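Local coordinates for transcriptional regulator (Pyrococcus horikoshii, PDB 1UDD), which is a TenA homologue, an all-helical protein of the TENA/THI-4/PQQC family, possibly a transcriptional regulator, at residues 17-22 and 203-208; 129-134 and 194-199; 139-144 and 170-175. All blocks are in the same frame, centred on the assembly; numbering follows the deposited sequence.

Contact 1: residues 17-22 and 203-208; sequences WKKIFE and FELAFW
Ile20 meets three residues of the 203-208 helix at once: its longer branch touches Leu205 and Glu204, its CG2 methyl Trp208. Ile20 CG1 lies 4.0 Å from CB of Leu205, while Ile20 CD1 reaches CB of Glu204 at 3.9 Å. The second branch, Ile20 CG2, approaches the pyrrole part of the Trp208 indole obliquely, 4.0 Å from Trp208 NE1. Placing CG2 opposite the backbone N and CG1 beside it (chi1 -68°) is what spreads the two branches over successive turns of the partner helix. On the side nearer solvent, where Lys19 is exposed, Leu205 CD2 rests 3.7 Å from Lys19 CB and nearly as close to Lys19 CD, so the aliphatic stem of the lysine covers the leucine while its ammonium end leads away.

A second shell surrounds the residues Ile20 packs on. Glu204 offers only its CB here; its OE2 is hydrogen-bonded to the hydroxyls of Tyr49 and Tyr113, two bonds that hold the buried carboxylate. The Trp208 indole also meets the rings of Tyr42 and Tyr140.

The two short helical segments run nearly parallel, their axes 9.5 Å apart at an angle of 24°, a separation filled by the isoleucine and leucine. Helix 14-21 is thereby laid along helix 190-213, with helix 126-146 touching both through Ile143 against Ile20 and Tyr140 against Glu204, and helix 108-123 packed against Phe203 and Phe207.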
ATOM      1  N   TRP A  17      17.753  25.512   0.682  1.00 26.23           N
ATOM      2  CA  TRP A  17      19.011  24.781   0.796  1.00 24.29           C
ATOM      3  C   TRP A  17      20.077  25.701   1.396  1.00 24.88           C
ATOM      4  O   TRP A  17      20.927  25.261   2.166  1.00 23.81           O
ATOM      5  CB  TRP A  17      19.445  24.219  -0.560  1.00 22.72           C
ATOM      6  CG  TRP A  17      18.744  22.894  -0.883  1.00 23.63           C
ATOM      7  CD1 TRP A  17      17.433  22.591  -0.675  1.00 21.41           C
ATOM      8  CD2 TRP A  17      19.351  21.706  -1.411  1.00 25.51           C
ATOM      9  NE1 TRP A  17      17.180  21.282  -1.029  1.00 27.44           N
ATOM     10  CE2 TRP A  17      18.343  20.715  -1.484  1.00 26.82           C
ATOM     11  CE3 TRP A  17      20.653  21.381  -1.828  1.00 22.58           C
ATOM     12  CZ2 TRP A  17      18.595  19.422  -1.953  1.00 22.55           C
ATOM     13  CZ3 TRP A  17      20.903  20.094  -2.293  1.00 24.65           C
ATOM     14  CH2 TRP A  17      19.875  19.130  -2.353  1.00 22.69           C
ATOM     15  N   LYS A  18      20.007  26.989   1.064  1.00 26.55           N
ATOM     16  CA  LYS A  18      20.938  27.955   1.621  1.00 27.55           C
ATOM     17  C   LYS A  18      20.768  27.980   3.148  1.00 27.94           C
ATOM     18  O   LYS A  18      21.754  27.973   3.897  1.00 25.93           O
ATOM     19  CB  LYS A  18      20.663  29.337   1.029  1.00 31.84           C
ATOM     20  CG  LYS A  18      21.545  30.436   1.574  1.00 37.14           C
ATOM     21  CD  LYS A  18      21.255  31.754   0.879  1.00 39.44           C
ATOM     22  CE  LYS A  18      22.031  32.891   1.528  1.00 44.52           C
ATOM     23  NZ  LYS A  18      21.676  34.189   0.898  1.00 45.33           N
ATOM     24  N   LYS A  19      19.519  27.997   3.617  1.00 29.60           N
ATOM     25  CA  LYS A  19      19.262  27.999   5.062  1.00 30.07           C
ATOM     26  C   LYS A  19      19.782  26.690   5.669  1.00 30.88           C
ATOM     27  O   LYS A  19      20.194  26.646   6.826  1.00 30.62           O
ATOM     28  CB  LYS A  19      17.767  28.130   5.354  1.00 33.60           C
ATOM     29  CG  LYS A  19      17.078  29.348   4.743  1.00 37.94           C
ATOM     30  CD  LYS A  19      15.593  29.310   5.113  1.00 43.14           C
ATOM     31  CE  LYS A  19      14.791  30.371   4.389  1.00 44.79           C
ATOM     32  NZ  LYS A  19      15.341  31.719   4.660  1.00 48.09           N
ATOM     33  N   ILE A  20      19.753  25.615   4.890  1.00 28.54           N
ATOM     34  CA  ILE A  20      20.271  24.339   5.382  1.00 28.62           C
ATOM     35  C   ILE A  20      21.798  24.428   5.491  1.00 29.20           C
ATOM     36  O   ILE A  20      22.385  24.014   6.493  1.00 26.42           O
ATOM     37  CB  ILE A  20      19.958  23.189   4.432  1.00 25.33           C
ATOM     38  CG1 ILE A  20      18.451  22.922   4.414  1.00 29.05           C
ATOM     39  CG2 ILE A  20      20.774  21.952   4.841  1.00 20.75           C
ATOM     40  CD1 ILE A  20      18.020  21.817   3.432  1.00 27.69           C
ATOM     41  N   PHE A  21      22.442  24.958   4.456  1.00 29.51           N
ATOM     42  CA  PHE A  21      23.898  25.064   4.489  1.00 33.10           C
ATOM     43  C   PHE A  21      24.377  25.957   5.636  1.00 31.97           C
ATOM     44  O   PHE A  21      25.420  25.710   6.232  1.00 31.89           O
ATOM     45  CB  PHE A  21      24.447  25.606   3.161  1.00 32.60           C
ATOM     46  CG  PHE A  21      24.157  24.727   1.972  1.00 33.72           C
ATOM     47  CD1 PHE A  21      24.237  23.339   2.073  1.00 33.54           C
ATOM     48  CD2 PHE A  21      23.827  25.292   0.738  1.00 34.18           C
ATOM     49  CE1 PHE A  21      23.990  22.523   0.963  1.00 33.90           C
ATOM     50  CE2 PHE A  21      23.581  24.490  -0.372  1.00 35.08           C
ATOM     51  CZ  PHE A  21      23.661  23.101  -0.262  1.00 35.22           C
ATOM     52  N   GLU A  22      23.580  26.965   5.967  1.00 33.04           N
ATOM     53  CA  GLU A  22      23.939  27.916   7.005  1.00 33.99           C
ATOM     54  C   GLU A  22      23.328  27.665   8.370  1.00 35.15           C
ATOM     55  O   GLU A  22      23.504  28.474   9.280  1.00 35.78           O
ATOM     56  CB  GLU A  22      23.578  29.333   6.546  1.00 33.44           C
ATOM     57  CG  GLU A  22      24.077  29.643   5.151  1.00 36.37           C
ATOM     58  CD  GLU A  22      23.831  31.079   4.731  1.00 39.29           C
ATOM     59  OE1 GLU A  22      22.805  31.671   5.145  1.00 41.20           O
ATOM     60  OE2 GLU A  22      24.662  31.608   3.966  1.00 43.56           O
ATOM     61  N   PHE A 203      11.565  19.597   5.293  1.00 27.97           N
ATOM     62  CA  PHE A 203      11.735  18.635   6.385  1.00 27.49           C
ATOM     63  C   PHE A 203      13.199  18.546   6.794  1.00 27.14           C
ATOM     64  O   PHE A 203      13.507  18.449   7.973  1.00 28.81           O
ATOM     65  CB  PHE A 203      11.243  17.251   5.981  1.00 22.91           C
ATOM     66  CG  PHE A 203       9.758  17.058   6.151  1.00 28.53           C
ATOM     67  CD1 PHE A 203       9.150  17.264   7.389  1.00 27.68           C
ATOM     68  CD2 PHE A 203       8.970  16.634   5.083  1.00 26.06           C
ATOM     69  CE1 PHE A 203       7.779  17.046   7.559  1.00 32.66           C
ATOM     70  CE2 PHE A 203       7.598  16.410   5.242  1.00 31.02           C
ATOM     71  CZ  PHE A 203       6.999  16.617   6.482  1.00 28.30           C
ATOM     72  N   GLU A 204      14.101  18.562   5.816  1.00 28.60           N
ATOM     73  CA  GLU A 204      15.524  18.495   6.118  1.00 29.34           C
ATOM     74  C   GLU A 204      15.932  19.663   7.018  1.00 28.20           C
ATOM     75  O   GLU A 204      16.651  19.481   7.998  1.00 29.46           O
ATOM     76  CB  GLU A 204      16.360  18.533   4.827  1.00 28.78           C
ATOM     77  CG  GLU A 204      16.503  17.191   4.106  1.00 23.50           C
ATOM     78  CD  GLU A 204      17.128  16.103   4.979  1.00 27.48           C
ATOM     79  OE1 GLU A 204      17.966  16.436   5.845  1.00 25.03           O
ATOM     80  OE2 GLU A 204      16.797  14.910   4.789  1.00 22.55           O
ATOM     81  N   LEU A 205      15.480  20.860   6.666  1.00 27.00           N
ATOM     82  CA  LEU A 205      15.797  22.054   7.436  1.00 31.89           C
ATOM     83  C   LEU A 205      15.183  21.917   8.825  1.00 32.59           C
ATOM     84  O   LEU A 205      15.832  22.190   9.839  1.00 32.73           O
ATOM     85  CB  LEU A 205      15.255  23.300   6.721  1.00 29.37           C
ATOM     86  CG  LEU A 205      15.475  24.672   7.364  1.00 31.59           C
ATOM     87  CD1 LEU A 205      16.914  24.839   7.795  1.00 30.43           C
ATOM     88  CD2 LEU A 205      15.085  25.755   6.368  1.00 30.46           C
ATOM     89  N   ALA A 206      13.938  21.454   8.860  1.00 31.85           N
ATOM     90  CA  ALA A 206      13.225  21.273  10.117  1.00 32.45           C
ATOM     91  C   ALA A 206      13.945  20.260  10.993  1.00 31.76           C
ATOM     92  O   ALA A 206      13.971  20.393  12.223  1.00 33.79           O
ATOM     93  CB  ALA A 206      11.791  20.799   9.845  1.00 28.87           C
ATOM     94  N   PHE A 207      14.521  19.244  10.361  1.00 28.22           N
ATOM     95  CA  PHE A 207      15.213  18.209  11.105  1.00 32.89           C
ATOM     96  C   PHE A 207      16.440  18.782  11.819  1.00 33.55           C
ATOM     97  O   PHE A 207      16.698  18.467  12.980  1.00 31.73           O
ATOM     98  CB  PHE A 207      15.642  17.074  10.174  1.00 31.06           C
ATOM     99  CG  PHE A 207      15.743  15.737  10.852  1.00 33.19           C
ATOM    100  CD1 PHE A 207      14.607  14.939  11.021  1.00 35.07           C
ATOM    101  CD2 PHE A 207      16.976  15.255  11.297  1.00 31.89           C
ATOM    102  CE1 PHE A 207      14.699  13.672  11.621  1.00 35.84           C
ATOM    103  CE2 PHE A 207      17.080  14.001  11.895  1.00 34.08           C
ATOM    104  CZ  PHE A 207      15.938  13.201  12.056  1.00 32.62           C
ATOM    105  N   TRP A 208      17.205  19.613  11.118  1.00 33.05           N
ATOM    106  CA  TRP A 208      18.382  20.202  11.736  1.00 34.44           C
ATOM    107  C   TRP A 208      17.915  21.108  12.857  1.00 36.06           C
ATOM    108  O   TRP A 208      18.495  21.122  13.939  1.00 35.01           O
ATOM    109  CB  TRP A 208      19.197  21.001  10.708  1.00 30.96           C
ATOM    110  CG  TRP A 208      19.836  20.126   9.673  1.00 31.02           C
ATOM    111  CD1 TRP A 208      19.592  20.131   8.330  1.00 29.75           C
ATOM    112  CD2 TRP A 208      20.829  19.116   9.898  1.00 32.52           C
ATOM    113  NE1 TRP A 208      20.373  19.194   7.705  1.00 32.45           N
ATOM    114  CE2 TRP A 208      21.141  18.553   8.643  1.00 31.76           C
ATOM    115  CE3 TRP A 208      21.488  18.635  11.044  1.00 31.10           C
ATOM    116  CZ2 TRP A 208      22.083  17.530   8.493  1.00 31.14           C
ATOM    117  CZ3 TRP A 208      22.427  17.618  10.896  1.00 31.69           C
ATOM    118  CH2 TRP A 208      22.715  17.075   9.626  1.00 33.46           C
TER

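Contact 2: residues 129-134 and 194-199; sequences GLTALL and RRIFIT
Phe197 reaches from its helix toward Leu134, and the path of its side chain traces much of this contact. Phe197 CB starts beside Thr131, 4.0 Å from Thr131 CG2. With CG set opposite the backbone N (chi1 -165°), the ring swings toward the 129-134 helix, where Phe197 CD1 passes Thr131 CG2 at 4.1 Å and lies about as far from the carbonyl O of the same threonine. Farther out, Phe197 CE1 comes within 3.6 Å of Leu134 CD2 and 3.7 Å of Leu134 CG, so the leucine meets the ring at its edge, near the ring plane. At the tip, CZ touches Trp17 of helix 14-21.

Next to it in sequence, Ile196 CG2 packs on the backbone of Ala132, 3.4 Å from Ala132 CA and 3.6 Å from Ala132 CB. The small alanine side chain is consistent with the short 7.8 Å between the axes of the two segments. Thr131 turns its hydroxyl back to the carbonyl of Ile127, leaving its methyl for Phe197.

Segments 129-134 and 194-199 run in the same general direction, their axes at 32°. The pair is a close, roughly parallel helix-helix contact in the interior of the all-helical TenA-type bundle, with helices 36-63, 108-123 and 169-183 packed around it.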
ATOM      1  N   GLY A 129       8.348   8.719  -5.687  1.00 21.39           N
ATOM      2  CA  GLY A 129       8.831   8.175  -4.430  1.00 17.53           C
ATOM      3  C   GLY A 129      10.287   8.540  -4.246  1.00 22.24           C
ATOM      4  O   GLY A 129      10.667   9.073  -3.202  1.00 23.75           O
ATOM      5  N   LEU A 130      11.104   8.273  -5.263  1.00 21.52           N
ATOM      6  CA  LEU A 130      12.525   8.584  -5.198  1.00 20.31           C
ATOM      7  C   LEU A 130      12.772  10.076  -4.989  1.00 21.00           C
ATOM      8  O   LEU A 130      13.664  10.474  -4.222  1.00 18.89           O
ATOM      9  CB  LEU A 130      13.219   8.105  -6.481  1.00 21.12           C
ATOM     10  CG  LEU A 130      13.258   6.589  -6.649  1.00 25.32           C
ATOM     11  CD1 LEU A 130      13.813   6.233  -8.041  1.00 29.30           C
ATOM     12  CD2 LEU A 130      14.124   5.975  -5.535  1.00 22.45           C
ATOM     13  N   THR A 131      11.983  10.909  -5.656  1.00 22.50           N
ATOM     14  CA  THR A 131      12.127  12.352  -5.509  1.00 22.46           C
ATOM     15  C   THR A 131      11.883  12.754  -4.049  1.00 25.17           C
ATOM     16  O   THR A 131      12.448  13.740  -3.561  1.00 23.07           O
ATOM     17  CB  THR A 131      11.141  13.117  -6.441  1.00 25.05           C
ATOM     18  OG1 THR A 131      11.416  12.766  -7.801  1.00 22.32           O
ATOM     19  CG2 THR A 131      11.304  14.654  -6.288  1.00 20.97           C
ATOM     20  N   ALA A 132      11.056  11.994  -3.337  1.00 25.16           N
ATOM     21  CA  ALA A 132      10.811  12.339  -1.937  1.00 25.43           C
ATOM     22  C   ALA A 132      12.028  11.999  -1.083  1.00 25.13           C
ATOM     23  O   ALA A 132      12.144  12.468   0.043  1.00 22.20           O
ATOM     24  CB  ALA A 132       9.598  11.624  -1.415  1.00 23.25           C
ATOM     25  N   LEU A 133      12.935  11.197  -1.632  1.00 23.46           N
ATOM     26  CA  LEU A 133      14.140  10.796  -0.906  1.00 24.87           C
ATOM     27  C   LEU A 133      15.401  11.536  -1.356  1.00 24.96           C
ATOM     28  O   LEU A 133      16.442  11.461  -0.700  1.00 26.00           O
ATOM     29  CB  LEU A 133      14.382   9.300  -1.082  1.00 23.77           C
ATOM     30  CG  LEU A 133      13.224   8.347  -0.785  1.00 24.37           C
ATOM     31  CD1 LEU A 133      13.717   6.893  -0.935  1.00 23.09           C
ATOM     32  CD2 LEU A 133      12.684   8.599   0.619  1.00 23.17           C
ATOM     33  N   LEU A 134      15.312  12.246  -2.472  1.00 26.33           N
ATOM     34  CA  LEU A 134      16.463  12.954  -3.019  1.00 24.51           C
ATOM     35  C   LEU A 134      16.974  14.074  -2.105  1.00 24.30           C
ATOM     36  O   LEU A 134      18.183  14.210  -1.893  1.00 21.66           O
ATOM     37  CB  LEU A 134      16.117  13.487  -4.412  1.00 25.87           C
ATOM     38  CG  LEU A 134      17.290  13.952  -5.275  1.00 27.75           C
ATOM     39  CD1 LEU A 134      18.324  12.817  -5.434  1.00 29.51           C
ATOM     40  CD2 LEU A 134      16.756  14.379  -6.613  1.00 23.03           C
ATOM     41  N   ARG A 194       8.308  18.911  -8.114  1.00 25.35           N
ATOM     42  CA  ARG A 194       8.749  20.128  -7.465  1.00 26.75           C
ATOM     43  C   ARG A 194       8.216  20.230  -6.038  1.00 24.95           C
ATOM     44  O   ARG A 194       8.994  20.441  -5.101  1.00 24.21           O
ATOM     45  CB  ARG A 194       8.334  21.367  -8.287  1.00 27.27           C
ATOM     46  CG  ARG A 194       8.693  22.684  -7.618  1.00 30.73           C
ATOM     47  CD  ARG A 194       8.331  23.919  -8.461  1.00 35.79           C
ATOM     48  NE  ARG A 194       6.971  23.899  -9.006  1.00 44.90           N
ATOM     49  CZ  ARG A 194       5.866  23.603  -8.317  1.00 51.71           C
ATOM     50  NH1 ARG A 194       5.930  23.281  -7.031  1.00 55.76           N
ATOM     51  NH2 ARG A 194       4.682  23.639  -8.918  1.00 54.63           N
ATOM     52  N   ARG A 195       6.905  20.067  -5.868  1.00 26.24           N
ATOM     53  CA  ARG A 195       6.294  20.144  -4.534  1.00 27.23           C
ATOM     54  C   ARG A 195       6.855  19.056  -3.605  1.00 25.15           C
ATOM     55  O   ARG A 195       7.116  19.299  -2.427  1.00 22.50           O
ATOM     56  CB  ARG A 195       4.772  19.991  -4.629  1.00 32.79           C
ATOM     57  CG  ARG A 195       4.116  20.859  -5.698  1.00 38.46           C
ATOM     58  CD  ARG A 195       2.588  20.930  -5.535  1.00 44.68           C
ATOM     59  NE  ARG A 195       1.895  20.445  -6.730  1.00 48.70           N
ATOM     60  CZ  ARG A 195       1.418  19.209  -6.873  1.00 50.06           C
ATOM     61  NH1 ARG A 195       1.541  18.321  -5.891  1.00 51.92           N
ATOM     62  NH2 ARG A 195       0.840  18.850  -8.012  1.00 50.69           N
ATOM     63  N   ILE A 196       7.039  17.851  -4.134  1.00 23.98           N
ATOM     64  CA  ILE A 196       7.580  16.766  -3.317  1.00 23.10           C
ATOM     65  C   ILE A 196       8.994  17.102  -2.854  1.00 22.12           C
ATOM     66  O   ILE A 196       9.323  16.951  -1.670  1.00 22.72           O
ATOM     67  CB  ILE A 196       7.648  15.440  -4.086  1.00 22.74           C
ATOM     68  CG1 ILE A 196       6.240  14.892  -4.329  1.00 24.75           C
ATOM     69  CG2 ILE A 196       8.435  14.421  -3.269  1.00 24.49           C
ATOM     70  CD1 ILE A 196       6.186  13.789  -5.376  1.00 24.02           C
ATOM     71  N   PHE A 197       9.823  17.557  -3.791  1.00 21.94           N
ATOM     72  CA  PHE A 197      11.209  17.898  -3.491  1.00 24.64           C
ATOM     73  C   PHE A 197      11.284  19.077  -2.514  1.00 25.21           C
ATOM     74  O   PHE A 197      12.129  19.097  -1.624  1.00 25.53           O
ATOM     75  CB  PHE A 197      11.960  18.277  -4.775  1.00 23.63           C
ATOM     76  CG  PHE A 197      13.468  18.302  -4.620  1.00 25.42           C
ATOM     77  CD1 PHE A 197      14.220  17.142  -4.813  1.00 26.05           C
ATOM     78  CD2 PHE A 197      14.131  19.486  -4.283  1.00 25.66           C
ATOM     79  CE1 PHE A 197      15.629  17.158  -4.674  1.00 25.69           C
ATOM     80  CE2 PHE A 197      15.520  19.520  -4.142  1.00 27.64           C
ATOM     81  CZ  PHE A 197      16.275  18.347  -4.340  1.00 27.27           C
ATOM     82  N   ILE A 198      10.417  20.070  -2.689  1.00 22.99           N
ATOM     83  CA  ILE A 198      10.444  21.216  -1.790  1.00 26.12           C
ATOM     84  C   ILE A 198       9.991  20.819  -0.384  1.00 26.44           C
ATOM     85  O   ILE A 198      10.512  21.315   0.624  1.00 25.61           O
ATOM     86  CB  ILE A 198       9.566  22.371  -2.325  1.00 28.79           C
ATOM     87  CG1 ILE A 198      10.320  23.098  -3.442  1.00 29.02           C
ATOM     88  CG2 ILE A 198       9.238  23.354  -1.196  1.00 24.41           C
ATOM     89  CD1 ILE A 198       9.520  24.218  -4.123  1.00 32.35           C
ATOM     90  N   THR A 199       9.024  19.915  -0.315  1.00 25.50           N
ATOM     91  CA  THR A 199       8.542  19.432   0.985  1.00 25.93           C
ATOM     92  C   THR A 199       9.684  18.710   1.692  1.00 24.31           C
ATOM     93  O   THR A 199       9.939  18.932   2.878  1.00 25.70           O
ATOM     94  CB  THR A 199       7.369  18.435   0.811  1.00 24.88           C
ATOM     95  OG1 THR A 199       6.251  19.118   0.233  1.00 20.99           O
ATOM     96  CG2 THR A 199       6.968  17.814   2.154  1.00 22.77           C
TER

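Contact 3: residues 139-144 and 170-175; sequences SYAEIA and EYLNLV
Ala141 presses its methyl group against Tyr171, where helices 126-146 and 169-183 cross within the helical bundle of the TenA fold. The tight part is small. CB of Ala141 lies 3.7 Å from CE2 and 4.0 Å from CD2 of Tyr171, in the plane of the ring and at its edge, so the phenol presents a side and not a face. The trans chi1 of Tyr171 (-172°) extends the ring across to the other helix, where its hydroxyl is hydrogen-bonded to the carbonyl of Phe137 and reinforces the bridge between the two helices. Tyr166 meets both Tyr171 and Tyr140 edge-to-face.

Around this point the packing thins out. On the partly exposed side Leu172 CD2 is 4.1 Å from Ala141 CB, and on the buried side Val175 CG2 is 4.4 Å from the same Ala141 CB. The wide spacing fits this sparse contact: the segment axes stay 10.3 Å apart and run at 134° to each other, with the long tyrosine doing most of the spanning. Tyr140 contributes its stem, its ring leading away to a hydroxyl bonded to that of Tyr42, and Tyr140 CB stands 4.0 Å from Tyr171 OH.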
ATOM      1  N   SER A 139      21.168  16.511  -0.329  1.00 25.23           N
ATOM      2  CA  SER A 139      21.576  17.578   0.568  1.00 23.01           C
ATOM      3  C   SER A 139      22.738  17.192   1.489  1.00 24.54           C
ATOM      4  O   SER A 139      23.569  18.025   1.798  1.00 25.33           O
ATOM      5  CB  SER A 139      20.398  18.051   1.422  1.00 20.48           C
ATOM      6  OG  SER A 139      20.071  17.103   2.421  1.00 23.25           O
ATOM      7  N   TYR A 140      22.792  15.943   1.938  1.00 27.22           N
ATOM      8  CA  TYR A 140      23.872  15.525   2.826  1.00 28.83           C
ATOM      9  C   TYR A 140      25.218  15.591   2.116  1.00 28.01           C
ATOM     10  O   TYR A 140      26.244  15.902   2.731  1.00 32.49           O
ATOM     11  CB  TYR A 140      23.616  14.108   3.366  1.00 27.98           C
ATOM     12  CG  TYR A 140      22.846  14.106   4.677  1.00 31.21           C
ATOM     13  CD1 TYR A 140      21.561  14.662   4.765  1.00 33.02           C
ATOM     14  CD2 TYR A 140      23.437  13.628   5.849  1.00 29.69           C
ATOM     15  CE1 TYR A 140      20.893  14.745   6.004  1.00 31.78           C
ATOM     16  CE2 TYR A 140      22.786  13.711   7.078  1.00 29.39           C
ATOM     17  CZ  TYR A 140      21.523  14.267   7.153  1.00 29.92           C
ATOM     18  OH  TYR A 140      20.907  14.356   8.382  1.00 28.40           O
ATOM     19  N   ALA A 141      25.216  15.306   0.822  1.00 27.61           N
ATOM     20  CA  ALA A 141      26.443  15.375   0.048  1.00 27.35           C
ATOM     21  C   ALA A 141      26.796  16.837  -0.220  1.00 28.35           C
ATOM     22  O   ALA A 141      27.964  17.219  -0.125  1.00 27.23           O
ATOM     23  CB  ALA A 141      26.281  14.620  -1.273  1.00 27.06           C
ATOM     24  N   GLU A 142      25.789  17.654  -0.553  1.00 28.33           N
ATOM     25  CA  GLU A 142      26.028  19.070  -0.844  1.00 28.89           C
ATOM     26  C   GLU A 142      26.506  19.822   0.388  1.00 28.52           C
ATOM     27  O   GLU A 142      27.330  20.728   0.287  1.00 26.35           O
ATOM     28  CB  GLU A 142      24.765  19.751  -1.384  1.00 28.92           C
ATOM     29  CG  GLU A 142      24.417  19.440  -2.813  1.00 37.42           C
ATOM     30  CD  GLU A 142      25.476  19.883  -3.812  1.00 37.11           C
ATOM     31  OE1 GLU A 142      26.126  20.930  -3.600  1.00 39.82           O
ATOM     32  OE2 GLU A 142      25.638  19.187  -4.835  1.00 39.36           O
ATOM     33  N   ILE A 143      25.963  19.461   1.547  1.00 29.31           N
ATOM     34  CA  ILE A 143      26.357  20.099   2.790  1.00 29.25           C
ATOM     35  C   ILE A 143      27.844  19.835   3.041  1.00 30.16           C
ATOM     36  O   ILE A 143      28.591  20.756   3.351  1.00 31.43           O
ATOM     37  CB  ILE A 143      25.539  19.555   3.985  1.00 29.26           C
ATOM     38  CG1 ILE A 143      24.070  19.988   3.876  1.00 30.05           C
ATOM     39  CG2 ILE A 143      26.135  20.062   5.279  1.00 29.78           C
ATOM     40  CD1 ILE A 143      23.155  19.357   4.960  1.00 28.63           C
ATOM     41  N   ALA A 144      28.268  18.580   2.904  1.00 31.43           N
ATOM     42  CA  ALA A 144      29.668  18.218   3.120  1.00 32.84           C
ATOM     43  C   ALA A 144      30.542  18.956   2.117  1.00 35.66           C
ATOM     44  O   ALA A 144      31.565  19.537   2.485  1.00 35.57           O
ATOM     45  CB  ALA A 144      29.862  16.713   2.980  1.00 34.38           C
ATOM     46  N   GLU A 170      31.894   6.848  -3.552  1.00 40.79           N
ATOM     47  CA  GLU A 170      30.805   5.898  -3.509  1.00 40.07           C
ATOM     48  C   GLU A 170      29.498   6.607  -3.156  1.00 37.82           C
ATOM     49  O   GLU A 170      28.465   6.371  -3.785  1.00 38.35           O
ATOM     50  CB  GLU A 170      31.092   4.801  -2.470  1.00 43.60           C
ATOM     51  CG  GLU A 170      32.359   3.987  -2.713  1.00 48.38           C
ATOM     52  CD  GLU A 170      33.640   4.770  -2.436  1.00 52.12           C
ATOM     53  OE1 GLU A 170      33.877   5.151  -1.265  1.00 52.24           O
ATOM     54  OE2 GLU A 170      34.410   5.002  -3.395  1.00 54.40           O
ATOM     55  N   TYR A 171      29.541   7.466  -2.146  1.00 34.35           N
ATOM     56  CA  TYR A 171      28.337   8.165  -1.733  1.00 33.29           C
ATOM     57  C   TYR A 171      27.908   9.116  -2.835  1.00 34.46           C
ATOM     58  O   TYR A 171      26.721   9.224  -3.151  1.00 30.61           O
ATOM     59  CB  TYR A 171      28.563   8.947  -0.441  1.00 33.63           C
ATOM     60  CG  TYR A 171      27.261   9.503   0.083  1.00 34.35           C
ATOM     61  CD1 TYR A 171      26.338   8.674   0.719  1.00 32.90           C
ATOM     62  CD2 TYR A 171      26.890  10.822  -0.191  1.00 31.53           C
ATOM     63  CE1 TYR A 171      25.064   9.139   1.064  1.00 34.94           C
ATOM     64  CE2 TYR A 171      25.625  11.296   0.143  1.00 34.74           C
ATOM     65  CZ  TYR A 171      24.715  10.450   0.766  1.00 33.16           C
ATOM     66  OH  TYR A 171      23.452  10.909   1.045  1.00 33.46           O
ATOM     67  N   LEU A 172      28.890   9.794  -3.422  1.00 34.07           N
ATOM     68  CA  LEU A 172      28.636  10.732  -4.502  1.00 35.12           C
ATOM     69  C   LEU A 172      28.086  10.026  -5.732  1.00 36.74           C
ATOM     70  O   LEU A 172      27.234  10.569  -6.445  1.00 34.32           O
ATOM     71  CB  LEU A 172      29.920  11.465  -4.884  1.00 35.35           C
ATOM     72  CG  LEU A 172      30.442  12.479  -3.866  1.00 37.46           C
ATOM     73  CD1 LEU A 172      31.745  13.092  -4.380  1.00 37.37           C
ATOM     74  CD2 LEU A 172      29.391  13.557  -3.651  1.00 33.36           C
ATOM     75  N   ASN A 173      28.573   8.818  -5.991  1.00 35.51           N
ATOM     76  CA  ASN A 173      28.110   8.084  -7.157  1.00 35.26           C
ATOM     77  C   ASN A 173      26.694   7.577  -6.951  1.00 31.84           C
ATOM     78  O   ASN A 173      25.929   7.499  -7.904  1.00 32.41           O
ATOM     79  CB  ASN A 173      29.071   6.934  -7.479  1.00 37.62           C
ATOM     80  CG  ASN A 173      30.327   7.414  -8.206  1.00 42.33           C
ATOM     81  OD1 ASN A 173      31.269   6.652  -8.418  1.00 44.67           O
ATOM     82  ND2 ASN A 173      30.332   8.687  -8.605  1.00 43.17           N
ATOM     83  N   LEU A 174      26.354   7.253  -5.705  1.00 28.74           N
ATOM     84  CA  LEU A 174      25.016   6.775  -5.362  1.00 30.13           C
ATOM     85  C   LEU A 174      23.997   7.897  -5.606  1.00 27.46           C
ATOM     86  O   LEU A 174      22.961   7.688  -6.246  1.00 26.75           O
ATOM     87  CB  LEU A 174      24.957   6.341  -3.893  1.00 28.96           C
ATOM     88  CG  LEU A 174      23.541   6.135  -3.333  1.00 34.56           C
ATOM     89  CD1 LEU A 174      22.821   5.062  -4.145  1.00 37.45           C
ATOM     90  CD2 LEU A 174      23.599   5.750  -1.857  1.00 31.65           C
ATOM     91  N   VAL A 175      24.282   9.083  -5.090  1.00 25.05           N
ATOM     92  CA  VAL A 175      23.380  10.212  -5.308  1.00 27.49           C
ATOM     93  C   VAL A 175      23.283  10.465  -6.816  1.00 27.26           C
ATOM     94  O   VAL A 175      22.195  10.726  -7.350  1.00 27.50           O
ATOM     95  CB  VAL A 175      23.898  11.487  -4.614  1.00 27.03           C
ATOM     96  CG1 VAL A 175      22.886  12.615  -4.781  1.00 22.50           C
ATOM     97  CG2 VAL A 175      24.154  11.201  -3.141  1.00 23.43           C
TER

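Followed from the N terminus, the chain enters contact 1 at residues 17-22 and closes that loop only at 203-208, after 180 intervening residues that are mostly helix. Inside it, contact 2 opens at 129-134 and closes at 194-199, and contact 3, from 139-144 to 170-175, sits within contact 2; the three loops nest and none cross. Helix 190-213 serves contacts 1 and 2, and helix 126-146 serves contacts 2 and 3, so these two helices join helix 14-21, near the N terminus, to helix 169-183. Contact 1 touches both others directly, whereas contacts 2 and 3 approach to about 4 Å between nearest atoms without touching.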